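Local atomic coordinates of oxidoreductase (Methanosarcina mazei, PDB entry 3KA7), a protein that binds flavin-adenine dinucleotide and probably acts as an oxidoreductase of the flavin-containing amine oxidoreductase family. Residues A8-L13 / T35-F39; V26-L32 / K212-E218. All blocks are in the same frame, centred on the assembly; numbering follows the deposited sequence.

From the N terminus, strand 2-6 leads into the turn at A8-G9 and helix 10-21, then strand 25-29 returns to the parallel sheet and runs on to the T35-F39 loop. Contact 1 closes this short excursion, with 21 residues between its segments. Contact 2 opens within that span, at V26-L32, and closes only at K212-E218, after 179 intervening residues, so the two contacts cross rather than nest. Contact 1 ties the first helix to the loop after strand 25-29; contact 2 adds edge strand 212-214 to the sheet. They meet where A8 N lies 2.8 Å from E30 OE1, a probable hydrogen bond, where T35 and L13 pack on I213, and along FAD, which both touch.

Contact 1 (A8-L13 / T35-F39); sequences AGLGGL and TGGRF. With FAD (flavin-adenine dinucleotide), chain B.
A8 and G9, in the glycine-rich turn ahead of helix 10-21, pack against the T35-F39 loop; the turn fits the GxGxxG pattern of Rossmann-type dinucleotide binding. The tight end is at A8. G36 N donates to A8 O over 2.7 Å, tilted out of the carbonyl plane, and A8 CB meets T35 CG2 at 3.6 Å, a methyl that T35 holds anti to its carbonyl carbon. A CB on G37 would press on G9 CA and collide with FAD O2A, while one on G9 would strike FAD O3P. The looser side is buried too, but spaced by water. L10 N and G36 O stand 4.1 Å apart, and a water to one side bridges them, accepting from L10 N at 2.9 Å and within bonding distance of G36 O, FAD O2A and FAD O4'. Beyond it L10 CD2 covers one face of the F39 ring. Both segments grip the diphosphate: G11 N donates to FAD O1P at 2.8 Å, and R38 N points straight at FAD O2A (2.7 Å, 180°). R38 NH1 pairs with D399, FAD C5' lies over one guanidinium face, and R38 NH2 donates to FAD O1A, in the guanidinium plane, at 2.7 Å.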
ATOM      1  N   ALA A   8       4.451  -7.441  13.907  1.00  9.58           N
ATOM      2  CA  ALA A   8       3.179  -6.778  14.176  1.00  9.66           C
ATOM      3  C   ALA A   8       2.844  -5.738  13.122  1.00  9.12           C
ATOM      4  O   ALA A   8       2.359  -4.669  13.451  1.00  9.41           O
ATOM      5  CB  ALA A   8       3.177  -6.145  15.575  1.00 10.41           C
ATOM      6  N   GLY A   9       3.089  -6.058  11.854  1.00  9.07           N
ATOM      7  CA  GLY A   9       2.607  -5.207  10.779  1.00  9.05           C
ATOM      8  C   GLY A   9       1.112  -5.404  10.633  1.00  9.04           C
ATOM      9  O   GLY A   9       0.520  -6.235  11.310  1.00  8.93           O
ATOM     10  N   LEU A  10       0.500  -4.676   9.711  1.00  8.95           N
ATOM     11  CA  LEU A  10      -0.936  -4.793   9.528  1.00  9.35           C
ATOM     12  C   LEU A  10      -1.352  -6.242   9.251  1.00  9.89           C
ATOM     13  O   LEU A  10      -2.324  -6.741   9.829  1.00  9.60           O
ATOM     14  CB  LEU A  10      -1.392  -3.861   8.405  1.00  9.48           C
ATOM     15  CG  LEU A  10      -2.878  -3.932   8.051  1.00 10.03           C
ATOM     16  CD1 LEU A  10      -3.738  -3.438   9.215  1.00 11.90           C
ATOM     17  CD2 LEU A  10      -3.124  -3.126   6.794  1.00 11.25           C
ATOM     18  N   GLY A  11      -0.634  -6.921   8.363  1.00  9.13           N
ATOM     19  CA  GLY A  11      -0.928  -8.327   8.082  1.00  9.73           C
ATOM     20  C   GLY A  11      -0.906  -9.216   9.322  1.00  9.89           C
ATOM     21  O   GLY A  11      -1.801 -10.043   9.524  1.00  9.54           O
ATOM     22  N   GLY A  12       0.128  -9.062  10.146  1.00  9.56           N
ATOM     23  CA  GLY A  12       0.273  -9.870  11.345  1.00  9.93           C
ATOM     24  C   GLY A  12      -0.820  -9.607  12.361  1.00 10.16           C
ATOM     25  O   GLY A  12      -1.332 -10.545  12.994  1.00 10.11           O
ATOM     26  N   LEU A  13      -1.186  -8.335  12.509  1.00 10.01           N
ATOM     27  CA  LEU A  13      -2.246  -7.947  13.450  1.00 10.06           C
ATOM     28  C   LEU A  13      -3.634  -8.380  12.976  1.00  9.86           C
ATOM     29  O   LEU A  13      -4.448  -8.845  13.780  1.00  9.58           O
ATOM     30  CB  LEU A  13      -2.218  -6.449  13.714  1.00  9.76           C
ATOM     31  CG  LEU A  13      -0.959  -5.943  14.427  1.00 11.00           C
ATOM     32  CD1 LEU A  13      -0.963  -4.420  14.500  1.00 12.54           C
ATOM     33  CD2 LEU A  13      -0.828  -6.549  15.812  1.00 13.24           C
ATOM     34  N   THR A  35       4.109  -1.418  17.558  1.00 15.15           N
ATOM     35  CA  THR A  35       3.477  -2.276  16.567  1.00 14.92           C
ATOM     36  C   THR A  35       3.054  -1.421  15.369  1.00 13.71           C
ATOM     37  O   THR A  35       3.000  -0.182  15.447  1.00 13.45           O
ATOM     38  CB  THR A  35       2.198  -2.901  17.134  1.00 15.24           C
ATOM     39  OG1 THR A  35       1.343  -1.844  17.586  1.00 17.27           O
ATOM     40  CG2 THR A  35       2.519  -3.847  18.317  1.00 16.27           C
ATOM     41  N   GLY A  36       2.741  -2.077  14.259  1.00 12.42           N
ATOM     42  CA  GLY A  36       2.116  -1.373  13.146  1.00 10.98           C
ATOM     43  C   GLY A  36       2.944  -1.423  11.877  1.00 10.59           C
ATOM     44  O   GLY A  36       2.406  -1.227  10.781  1.00  9.95           O
ATOM     45  N   GLY A  37       4.241  -1.688  12.013  1.00  9.53           N
ATOM     46  CA  GLY A  37       5.109  -1.752  10.839  1.00  9.78           C
ATOM     47  C   GLY A  37       4.982  -0.475  10.019  1.00  9.10           C
ATOM     48  O   GLY A  37       5.072   0.629  10.560  1.00  8.81           O
ATOM     49  N   ARG A  38       4.774  -0.626   8.714  1.00  9.09           N
ATOM     50  CA  ARG A  38       4.666   0.528   7.818  1.00  8.61           C
ATOM     51  C   ARG A  38       3.256   1.126   7.767  1.00  9.17           C
ATOM     52  O   ARG A  38       2.929   1.873   6.846  1.00  8.99           O
ATOM     53  CB  ARG A  38       5.169   0.158   6.418  1.00  8.34           C
ATOM     54  CG  ARG A  38       6.692  -0.064   6.379  1.00  7.99           C
ATOM     55  CD  ARG A  38       7.157  -0.688   5.046  1.00  6.82           C
ATOM     56  NE  ARG A  38       6.794  -2.102   5.013  1.00  7.30           N
ATOM     57  CZ  ARG A  38       6.255  -2.712   3.971  1.00  8.77           C
ATOM     58  NH1 ARG A  38       6.004  -2.038   2.851  1.00  9.47           N
ATOM     59  NH2 ARG A  38       5.931  -3.992   4.061  1.00  7.83           N
ATOM     60  N   PHE A  39       2.441   0.817   8.772  1.00  9.24           N
ATOM     61  CA  PHE A  39       1.066   1.313   8.817  1.00 10.50           C
ATOM     62  C   PHE A  39       0.697   1.827  10.206  1.00 10.66           C
ATOM     63  O   PHE A  39      -0.304   1.398  10.793  1.00 10.85           O
ATOM     64  CB  PHE A  39       0.088   0.203   8.421  1.00 10.46           C
ATOM     65  CG  PHE A  39      -1.254   0.707   7.911  1.00 12.77           C
ATOM     66  CD1 PHE A  39      -1.418   1.050   6.581  1.00 13.91           C
ATOM     67  CD2 PHE A  39      -2.351   0.800   8.756  1.00 14.67           C
ATOM     68  CE1 PHE A  39      -2.648   1.497   6.103  1.00 15.51           C
ATOM     69  CE2 PHE A  39      -3.578   1.247   8.292  1.00 16.30           C
ATOM     70  CZ  PHE A  39      -3.732   1.599   6.968  1.00 14.95           C
TER
HETATM   71  PA  FAD B 500       4.981  -4.591   7.623  1.00  9.21           P
HETATM   72  O1A FAD B 500       6.075  -4.919   6.642  1.00 10.01           O
HETATM   73  O2A FAD B 500       4.547  -3.145   7.693  1.00  9.81           O
HETATM   74  O5B FAD B 500       5.430  -5.065   9.089  1.00  7.97           O
HETATM   75  C5B FAD B 500       6.395  -6.099   9.234  1.00  5.76           C
HETATM   76  C4B FAD B 500       6.748  -6.080  10.725  1.00  7.06           C
HETATM   77  O4B FAD B 500       7.637  -7.128  11.056  1.00  8.95           O
HETATM   78  C3B FAD B 500       7.430  -4.763  11.106  1.00  9.09           C
HETATM   79  O3B FAD B 500       6.736  -4.140  12.176  1.00  9.76           O
HETATM   80  C2B FAD B 500       8.839  -5.191  11.523  1.00  9.94           C
HETATM   81  O2B FAD B 500       9.385  -4.383  12.548  1.00 11.67           O
HETATM   82  C1B FAD B 500       8.625  -6.636  11.958  1.00  8.38           C
HETATM   83  N9A FAD B 500       9.803  -7.505  11.833  1.00 11.42           N
HETATM   84  C8A FAD B 500      10.725  -7.592  10.810  1.00 11.21           C
HETATM   85  N7A FAD B 500      11.601  -8.593  11.114  1.00  9.24           N
HETATM   86  C5A FAD B 500      11.229  -9.125  12.311  1.00 11.05           C
HETATM   87  C6A FAD B 500      11.761 -10.134  13.099  1.00 11.31           C
HETATM   88  N6A FAD B 500      12.775 -10.869  12.651  1.00 10.28           N
HETATM   89  N1A FAD B 500      11.144 -10.450  14.293  1.00 11.04           N
HETATM   90  C2A FAD B 500      10.019  -9.771  14.717  1.00 12.03           C
HETATM   91  N3A FAD B 500       9.494  -8.764  13.935  1.00 11.10           N
HETATM   92  C4A FAD B 500      10.104  -8.457  12.761  1.00 11.07           C
HETATM   93  N1  FAD B 500      -0.994   1.338   1.786  1.00 11.04           N
HETATM   94  C2  FAD B 500      -2.310   1.759   1.716  1.00 13.56           C
HETATM   95  O2  FAD B 500      -3.226   0.928   1.770  1.00 12.33           O
HETATM   96  N3  FAD B 500      -2.584   3.109   1.557  1.00 13.03           N
HETATM   97  C4  FAD B 500      -1.558   4.034   1.467  1.00 14.43           C
HETATM   98  O4  FAD B 500      -1.794   5.235   1.326  1.00 16.98           O
HETATM   99  C4X FAD B 500      -0.238   3.613   1.532  1.00 12.76           C
HETATM  100  N5  FAD B 500       0.795   4.533   1.422  1.00 13.49           N
HETATM  101  C5X FAD B 500       2.107   4.097   1.504  1.00 12.24           C
HETATM  102  C6  FAD B 500       3.156   5.011   1.413  1.00 14.64           C
HETATM  103  C7  FAD B 500       4.474   4.580   1.515  1.00 13.95           C
HETATM  104  C7M FAD B 500       5.588   5.591   1.409  1.00 15.35           C
HETATM  105  C8  FAD B 500       4.730   3.228   1.702  1.00 12.91           C
HETATM  106  C8M FAD B 500       6.139   2.720   1.809  1.00 15.59           C
HETATM  107  C9  FAD B 500       3.687   2.309   1.783  1.00 11.82           C
HETATM  108  C9A FAD B 500       2.368   2.744   1.691  1.00 11.14           C
HETATM  109  N10 FAD B 500       1.326   1.831   1.771  1.00 10.60           N
HETATM  110  C10 FAD B 500       0.029   2.260   1.700  1.00 11.21           C
HETATM  111  C1' FAD B 500       1.582   0.364   1.876  1.00  7.30           C
HETATM  112  C2' FAD B 500       1.426  -0.063   3.340  1.00  8.89           C
HETATM  113  O2' FAD B 500       2.115   0.861   4.179  1.00  9.31           O
HETATM  114  C3' FAD B 500       1.992  -1.470   3.511  1.00  9.53           C
HETATM  115  O3' FAD B 500       1.505  -2.299   2.463  1.00  9.56           O
HETATM  116  C4' FAD B 500       1.660  -2.155   4.833  1.00  8.47           C
HETATM  117  O4' FAD B 500       1.907  -1.319   5.945  1.00  8.97           O
HETATM  118  C5' FAD B 500       2.578  -3.369   4.938  1.00  8.81           C
HETATM  119  O5' FAD B 500       2.088  -4.174   5.983  1.00  7.02           O
HETATM  120  P   FAD B 500       2.659  -5.640   6.196  1.00  9.21           P
HETATM  121  O1P FAD B 500       1.539  -6.532   6.673  1.00  8.46           O
HETATM  122  O2P FAD B 500       3.406  -6.147   4.979  1.00  8.08           O
HETATM  123  O3P FAD B 500       3.701  -5.548   7.419  1.00 10.29           O
HETATM  124  O   HOH W   1       1.994  -2.552   8.455  1.00  9.77           O

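Contact 2 (V26-L32 / K212-E218); sequences VEVFERL and KIHTGQE. With FAD (flavin-adenine dinucleotide), chain B.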
ATOM      1  N   VAL A  26      -2.753 -17.084  20.675  1.00 18.50           N
ATOM      2  CA  VAL A  26      -1.892 -16.328  19.762  1.00 17.70           C
ATOM      3  C   VAL A  26      -0.913 -15.422  20.498  1.00 16.74           C
ATOM      4  O   VAL A  26      -1.296 -14.669  21.406  1.00 16.82           O
ATOM      5  CB  VAL A  26      -2.720 -15.470  18.762  1.00 18.10           C
ATOM      6  CG1 VAL A  26      -3.722 -16.321  18.011  1.00 19.03           C
ATOM      7  CG2 VAL A  26      -3.425 -14.330  19.469  1.00 19.63           C
ATOM      8  N   GLU A  27       0.356 -15.491  20.102  1.00 15.66           N
ATOM      9  CA  GLU A  27       1.355 -14.539  20.577  1.00 15.50           C
ATOM     10  C   GLU A  27       2.032 -13.913  19.369  1.00 14.38           C
ATOM     11  O   GLU A  27       2.429 -14.632  18.448  1.00 14.49           O
ATOM     12  CB  GLU A  27       2.397 -15.227  21.446  1.00 16.23           C
ATOM     13  CG  GLU A  27       1.799 -15.874  22.680  1.00 19.27           C
ATOM     14  CD  GLU A  27       2.855 -16.319  23.654  1.00 24.14           C
ATOM     15  OE1 GLU A  27       3.747 -15.500  23.974  1.00 26.45           O
ATOM     16  OE2 GLU A  27       2.787 -17.482  24.100  1.00 26.22           O
ATOM     17  N   VAL A  28       2.138 -12.587  19.384  1.00 13.35           N
ATOM     18  CA  VAL A  28       2.772 -11.834  18.296  1.00 13.03           C
ATOM     19  C   VAL A  28       4.115 -11.325  18.774  1.00 13.04           C
ATOM     20  O   VAL A  28       4.194 -10.766  19.853  1.00 13.50           O
ATOM     21  CB  VAL A  28       1.927 -10.614  17.912  1.00 13.16           C
ATOM     22  CG1 VAL A  28       2.506  -9.935  16.666  1.00 12.84           C
ATOM     23  CG2 VAL A  28       0.461 -11.043  17.675  1.00 11.75           C
ATOM     24  N   PHE A  29       5.163 -11.505  17.967  1.00 12.98           N
ATOM     25  CA  PHE A  29       6.488 -11.010  18.321  1.00 13.13           C
ATOM     26  C   PHE A  29       6.933  -9.928  17.342  1.00 12.94           C
ATOM     27  O   PHE A  29       7.059 -10.183  16.148  1.00 13.04           O
ATOM     28  CB  PHE A  29       7.493 -12.161  18.357  1.00 13.57           C
ATOM     29  CG  PHE A  29       7.158 -13.212  19.388  1.00 14.02           C
ATOM     30  CD1 PHE A  29       7.783 -13.215  20.626  1.00 15.61           C
ATOM     31  CD2 PHE A  29       6.200 -14.171  19.123  1.00 14.61           C
ATOM     32  CE1 PHE A  29       7.462 -14.178  21.582  1.00 15.88           C
ATOM     33  CE2 PHE A  29       5.875 -15.142  20.077  1.00 14.69           C
ATOM     34  CZ  PHE A  29       6.507 -15.133  21.303  1.00 15.42           C
ATOM     35  N   GLU A  30       7.139  -8.724  17.859  1.00 13.51           N
ATOM     36  CA  GLU A  30       7.538  -7.576  17.042  1.00 13.82           C
ATOM     37  C   GLU A  30       8.899  -7.045  17.502  1.00 14.67           C
ATOM     38  O   GLU A  30       9.122  -6.818  18.706  1.00 13.73           O
ATOM     39  CB  GLU A  30       6.485  -6.466  17.144  1.00 13.54           C
ATOM     40  CG  GLU A  30       6.974  -5.094  16.681  1.00 13.64           C
ATOM     41  CD  GLU A  30       7.332  -5.090  15.205  1.00 14.13           C
ATOM     42  OE1 GLU A  30       6.574  -5.707  14.430  1.00 11.98           O
ATOM     43  OE2 GLU A  30       8.373  -4.504  14.831  1.00 13.71           O
ATOM     44  N   ARG A  31       9.794  -6.828  16.541  1.00 14.59           N
ATOM     45  CA  ARG A  31      11.164  -6.421  16.834  1.00 15.86           C
ATOM     46  C   ARG A  31      11.300  -4.972  17.308  1.00 15.74           C
ATOM     47  O   ARG A  31      12.175  -4.670  18.121  1.00 15.86           O
ATOM     48  CB  ARG A  31      12.049  -6.654  15.603  1.00 16.27           C
ATOM     49  CG  ARG A  31      13.534  -6.674  15.877  1.00 19.48           C
ATOM     50  CD  ARG A  31      14.298  -6.771  14.560  1.00 22.90           C
ATOM     51  NE  ARG A  31      14.016  -5.597  13.766  1.00 24.40           N
ATOM     52  CZ  ARG A  31      14.839  -4.561  13.658  1.00 25.36           C
ATOM     53  NH1 ARG A  31      16.026  -4.574  14.257  1.00 26.14           N
ATOM     54  NH2 ARG A  31      14.477  -3.521  12.931  1.00 24.69           N
ATOM     55  N   LEU A  32      10.452  -4.080  16.797  1.00 15.23           N
ATOM     56  CA  LEU A  32      10.508  -2.661  17.146  1.00 15.88           C
ATOM     57  C   LEU A  32       9.813  -2.381  18.481  1.00 16.44           C
ATOM     58  O   LEU A  32       9.133  -3.258  19.018  1.00 16.83           O
ATOM     59  CB  LEU A  32       9.872  -1.815  16.041  1.00 15.38           C
ATOM     60  CG  LEU A  32      10.582  -1.833  14.684  1.00 14.67           C
ATOM     61  CD1 LEU A  32       9.776  -1.079  13.631  1.00 13.21           C
ATOM     62  CD2 LEU A  32      11.977  -1.248  14.817  1.00 14.64           C
ATOM     63  N   LYS A 212      -1.652 -12.232  22.931  1.00 16.98           N
ATOM     64  CA  LYS A 212      -0.586 -11.443  23.540  1.00 17.97           C
ATOM     65  C   LYS A 212       0.329 -10.852  22.477  1.00 17.64           C
ATOM     66  O   LYS A 212       0.653 -11.528  21.504  1.00 17.59           O
ATOM     67  CB  LYS A 212       0.245 -12.328  24.465  1.00 18.17           C
ATOM     68  CG  LYS A 212      -0.554 -12.927  25.598  1.00 21.25           C
ATOM     69  CD  LYS A 212       0.331 -13.849  26.418  1.00 25.52           C
ATOM     70  CE  LYS A 212      -0.160 -13.993  27.847  1.00 28.09           C
ATOM     71  NZ  LYS A 212       0.818 -14.796  28.643  1.00 30.14           N
ATOM     72  N   ILE A 213       0.749  -9.603  22.674  1.00 17.39           N
ATOM     73  CA  ILE A 213       1.713  -8.959  21.769  1.00 17.48           C
ATOM     74  C   ILE A 213       2.996  -8.535  22.476  1.00 17.62           C
ATOM     75  O   ILE A 213       2.954  -7.842  23.486  1.00 17.78           O
ATOM     76  CB  ILE A 213       1.120  -7.716  21.134  1.00 17.66           C
ATOM     77  CG1 ILE A 213      -0.145  -8.075  20.352  1.00 17.54           C
ATOM     78  CG2 ILE A 213       2.161  -7.020  20.246  1.00 17.44           C
ATOM     79  CD1 ILE A 213      -0.782  -6.878  19.664  1.00 17.17           C
ATOM     80  N   HIS A 214       4.134  -8.940  21.920  1.00 17.67           N
ATOM     81  CA  HIS A 214       5.434  -8.700  22.532  1.00 18.11           C
ATOM     82  C   HIS A 214       6.285  -7.820  21.642  1.00 18.11           C
ATOM     83  O   HIS A 214       6.725  -8.272  20.587  1.00 18.28           O
ATOM     84  CB  HIS A 214       6.181 -10.025  22.724  1.00 18.39           C
ATOM     85  CG  HIS A 214       5.412 -11.054  23.490  1.00 19.67           C
ATOM     86  ND1 HIS A 214       5.062 -10.888  24.813  1.00 22.10           N
ATOM     87  CD2 HIS A 214       4.941 -12.269  23.125  1.00 19.67           C
ATOM     88  CE1 HIS A 214       4.388 -11.947  25.223  1.00 21.46           C
ATOM     89  NE2 HIS A 214       4.301 -12.799  24.219  1.00 21.31           N
ATOM     90  N   THR A 215       6.560  -6.596  22.086  1.00 18.05           N
ATOM     91  CA  THR A 215       7.434  -5.693  21.343  1.00 17.97           C
ATOM     92  C   THR A 215       8.885  -5.832  21.814  1.00 18.82           C
ATOM     93  O   THR A 215       9.156  -6.418  22.872  1.00 18.75           O
ATOM     94  CB  THR A 215       6.970  -4.231  21.462  1.00 18.12           C
ATOM     95  OG1 THR A 215       6.928  -3.845  22.844  1.00 17.51           O
ATOM     96  CG2 THR A 215       5.582  -4.059  20.858  1.00 17.52           C
ATOM     97  N   GLY A 216       9.822  -5.326  21.022  1.00 18.58           N
ATOM     98  CA  GLY A 216      11.231  -5.411  21.381  1.00 19.38           C
ATOM     99  C   GLY A 216      11.723  -6.843  21.386  1.00 19.61           C
ATOM    100  O   GLY A 216      12.667  -7.188  22.104  1.00 20.00           O
ATOM    101  N   GLN A 217      11.095  -7.689  20.576  1.00 19.53           N
ATOM    102  CA  GLN A 217      11.517  -9.074  20.472  1.00 19.73           C
ATOM    103  C   GLN A 217      11.737  -9.487  19.026  1.00 19.53           C
ATOM    104  O   GLN A 217      10.796  -9.566  18.238  1.00 19.34           O
ATOM    105  CB  GLN A 217      10.502 -10.009  21.131  1.00 20.31           C
ATOM    106  CG  GLN A 217      10.348  -9.795  22.624  1.00 21.48           C
ATOM    107  CD  GLN A 217       9.944 -11.061  23.334  1.00 23.25           C
ATOM    108  OE1 GLN A 217      10.178 -12.161  22.840  1.00 25.24           O
ATOM    109  NE2 GLN A 217       9.328 -10.917  24.499  1.00 25.00           N
ATOM    110  N   GLU A 218      12.981  -9.780  18.687  1.00 18.96           N
ATOM    111  CA  GLU A 218      13.296 -10.201  17.336  1.00 18.78           C
ATOM    112  C   GLU A 218      13.270 -11.715  17.182  1.00 17.89           C
ATOM    113  O   GLU A 218      13.933 -12.448  17.932  1.00 17.69           O
ATOM    114  CB  GLU A 218      14.654  -9.661  16.909  1.00 19.44           C
ATOM    115  CG  GLU A 218      15.056 -10.088  15.501  1.00 22.01           C
ATOM    116  CD  GLU A 218      16.278  -9.344  14.997  1.00 27.41           C
ATOM    117  OE1 GLU A 218      17.387  -9.552  15.537  1.00 28.29           O
ATOM    118  OE2 GLU A 218      16.127  -8.538  14.058  1.00 30.17           O
TER
HETATM  119  PA  FAD B 500       4.981  -4.591   7.623  1.00  9.21           P
HETATM  120  O1A FAD B 500       6.075  -4.919   6.642  1.00 10.01           O
HETATM  121  O2A FAD B 500       4.547  -3.145   7.693  1.00  9.81           O
HETATM  122  O5B FAD B 500       5.430  -5.065   9.089  1.00  7.97           O
HETATM  123  C5B FAD B 500       6.395  -6.099   9.234  1.00  5.76           C
HETATM  124  C4B FAD B 500       6.748  -6.080  10.725  1.00  7.06           C
HETATM  125  O4B FAD B 500       7.637  -7.128  11.056  1.00  8.95           O
HETATM  126  C3B FAD B 500       7.430  -4.763  11.106  1.00  9.09           C
HETATM  127  O3B FAD B 500       6.736  -4.140  12.176  1.00  9.76           O
HETATM  128  C2B FAD B 500       8.839  -5.191  11.523  1.00  9.94           C
HETATM  129  O2B FAD B 500       9.385  -4.383  12.548  1.00 11.67           O
HETATM  130  C1B FAD B 500       8.625  -6.636  11.958  1.00  8.38           C
HETATM  131  N9A FAD B 500       9.803  -7.505  11.833  1.00 11.42           N
HETATM  132  C8A FAD B 500      10.725  -7.592  10.810  1.00 11.21           C
HETATM  133  N7A FAD B 500      11.601  -8.593  11.114  1.00  9.24           N
HETATM  134  C5A FAD B 500      11.229  -9.125  12.311  1.00 11.05           C
HETATM  135  C6A FAD B 500      11.761 -10.134  13.099  1.00 11.31           C
HETATM  136  N6A FAD B 500      12.775 -10.869  12.651  1.00 10.28           N
HETATM  137  N1A FAD B 500      11.144 -10.450  14.293  1.00 11.04           N
HETATM  138  C2A FAD B 500      10.019  -9.771  14.717  1.00 12.03           C
HETATM  139  N3A FAD B 500       9.494  -8.764  13.935  1.00 11.10           N
HETATM  140  C4A FAD B 500      10.104  -8.457  12.761  1.00 11.07           C
HETATM  141  N1  FAD B 500      -0.994   1.338   1.786  1.00 11.04           N
HETATM  142  C2  FAD B 500      -2.310   1.759   1.716  1.00 13.56           C
HETATM  143  O2  FAD B 500      -3.226   0.928   1.770  1.00 12.33           O
HETATM  144  N3  FAD B 500      -2.584   3.109   1.557  1.00 13.03           N
HETATM  145  C4  FAD B 500      -1.558   4.034   1.467  1.00 14.43           C
HETATM  146  O4  FAD B 500      -1.794   5.235   1.326  1.00 16.98           O
HETATM  147  C4X FAD B 500      -0.238   3.613   1.532  1.00 12.76           C
HETATM  148  N5  FAD B 500       0.795   4.533   1.422  1.00 13.49           N
HETATM  149  C5X FAD B 500       2.107   4.097   1.504  1.00 12.24           C
HETATM  150  C6  FAD B 500       3.156   5.011   1.413  1.00 14.64           C
HETATM  151  C7  FAD B 500       4.474   4.580   1.515  1.00 13.95           C
HETATM  152  C7M FAD B 500       5.588   5.591   1.409  1.00 15.35           C
HETATM  153  C8  FAD B 500       4.730   3.228   1.702  1.00 12.91           C
HETATM  154  C8M FAD B 500       6.139   2.720   1.809  1.00 15.59           C
HETATM  155  C9  FAD B 500       3.687   2.309   1.783  1.00 11.82           C
HETATM  156  C9A FAD B 500       2.368   2.744   1.691  1.00 11.14           C
HETATM  157  N10 FAD B 500       1.326   1.831   1.771  1.00 10.60           N
HETATM  158  C10 FAD B 500       0.029   2.260   1.700  1.00 11.21           C
HETATM  159  C1' FAD B 500       1.582   0.364   1.876  1.00  7.30           C
HETATM  160  C2' FAD B 500       1.426  -0.063   3.340  1.00  8.89           C
HETATM  161  O2' FAD B 500       2.115   0.861   4.179  1.00  9.31           O
HETATM  162  C3' FAD B 500       1.992  -1.470   3.511  1.00  9.53           C
HETATM  163  O3' FAD B 500       1.505  -2.299   2.463  1.00  9.56           O
HETATM  164  C4' FAD B 500       1.660  -2.155   4.833  1.00  8.47           C
HETATM  165  O4' FAD B 500       1.907  -1.319   5.945  1.00  8.97           O
HETATM  166  C5' FAD B 500       2.578  -3.369   4.938  1.00  8.81           C
HETATM  167  O5' FAD B 500       2.088  -4.174   5.983  1.00  7.02           O
HETATM  168  P   FAD B 500       2.659  -5.640   6.196  1.00  9.21           P
HETATM  169  O1P FAD B 500       1.539  -6.532   6.673  1.00  8.46           O
HETATM  170  O2P FAD B 500       3.406  -6.147   4.979  1.00  8.08           O
HETATM  171  O3P FAD B 500       3.701  -5.548   7.419  1.00 10.29           O
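Strands 26-29 and 212-214 run parallel, their axes 4.6 Å apart and 16° from exact alignment, with E27, V28 and F29 bridged to K212, I213 and H214 and backbone bonds continuing from K212 N to V26 O through E30 N to H214 O. On the face carrying E27, F29 and H214, the imidazole is the hub. H214 NE2 donates to E27 OE1 at 2.8 Å, nearly in the ring plane, meeting the carboxylate on its anti side. H214 CD2 lies over one face of the F29 ring, toward its rim, 3.5 Å from F29 CE1; the two rings are inclined by 40°. At the edge of the phenyl ring, in its plane, Q217 OE1 comes to 3.4 Å from F29 CD1. An alanine at H214 removes the ring N-H and would probably leave the E27 carboxylate without this mate and freer to turn, and one F29 face without CD2. The other face of the sheet is apolar here: V28 CG2 and I213 CG1 lie side by side, 4.0 Å apart. Farther along, Q217 N donates to E30 O at 2.9 Å from above the carbonyl plane, and G216 N bonds to L32 O. E30, bent at chi2 (64°), turns its carboxylate to the FAD ribose: E30 OE1 accepts from FAD O3B at 2.7 Å, and E30 OE2 from FAD O2B at 2.5 Å. L32 N holds E30 OE2 from the anti side. An acidic residue at the C-terminal end of the second strand that takes both ribose hydroxyls is a hallmark of Rossmann-type dinucleotide-binding folds, here for FAD.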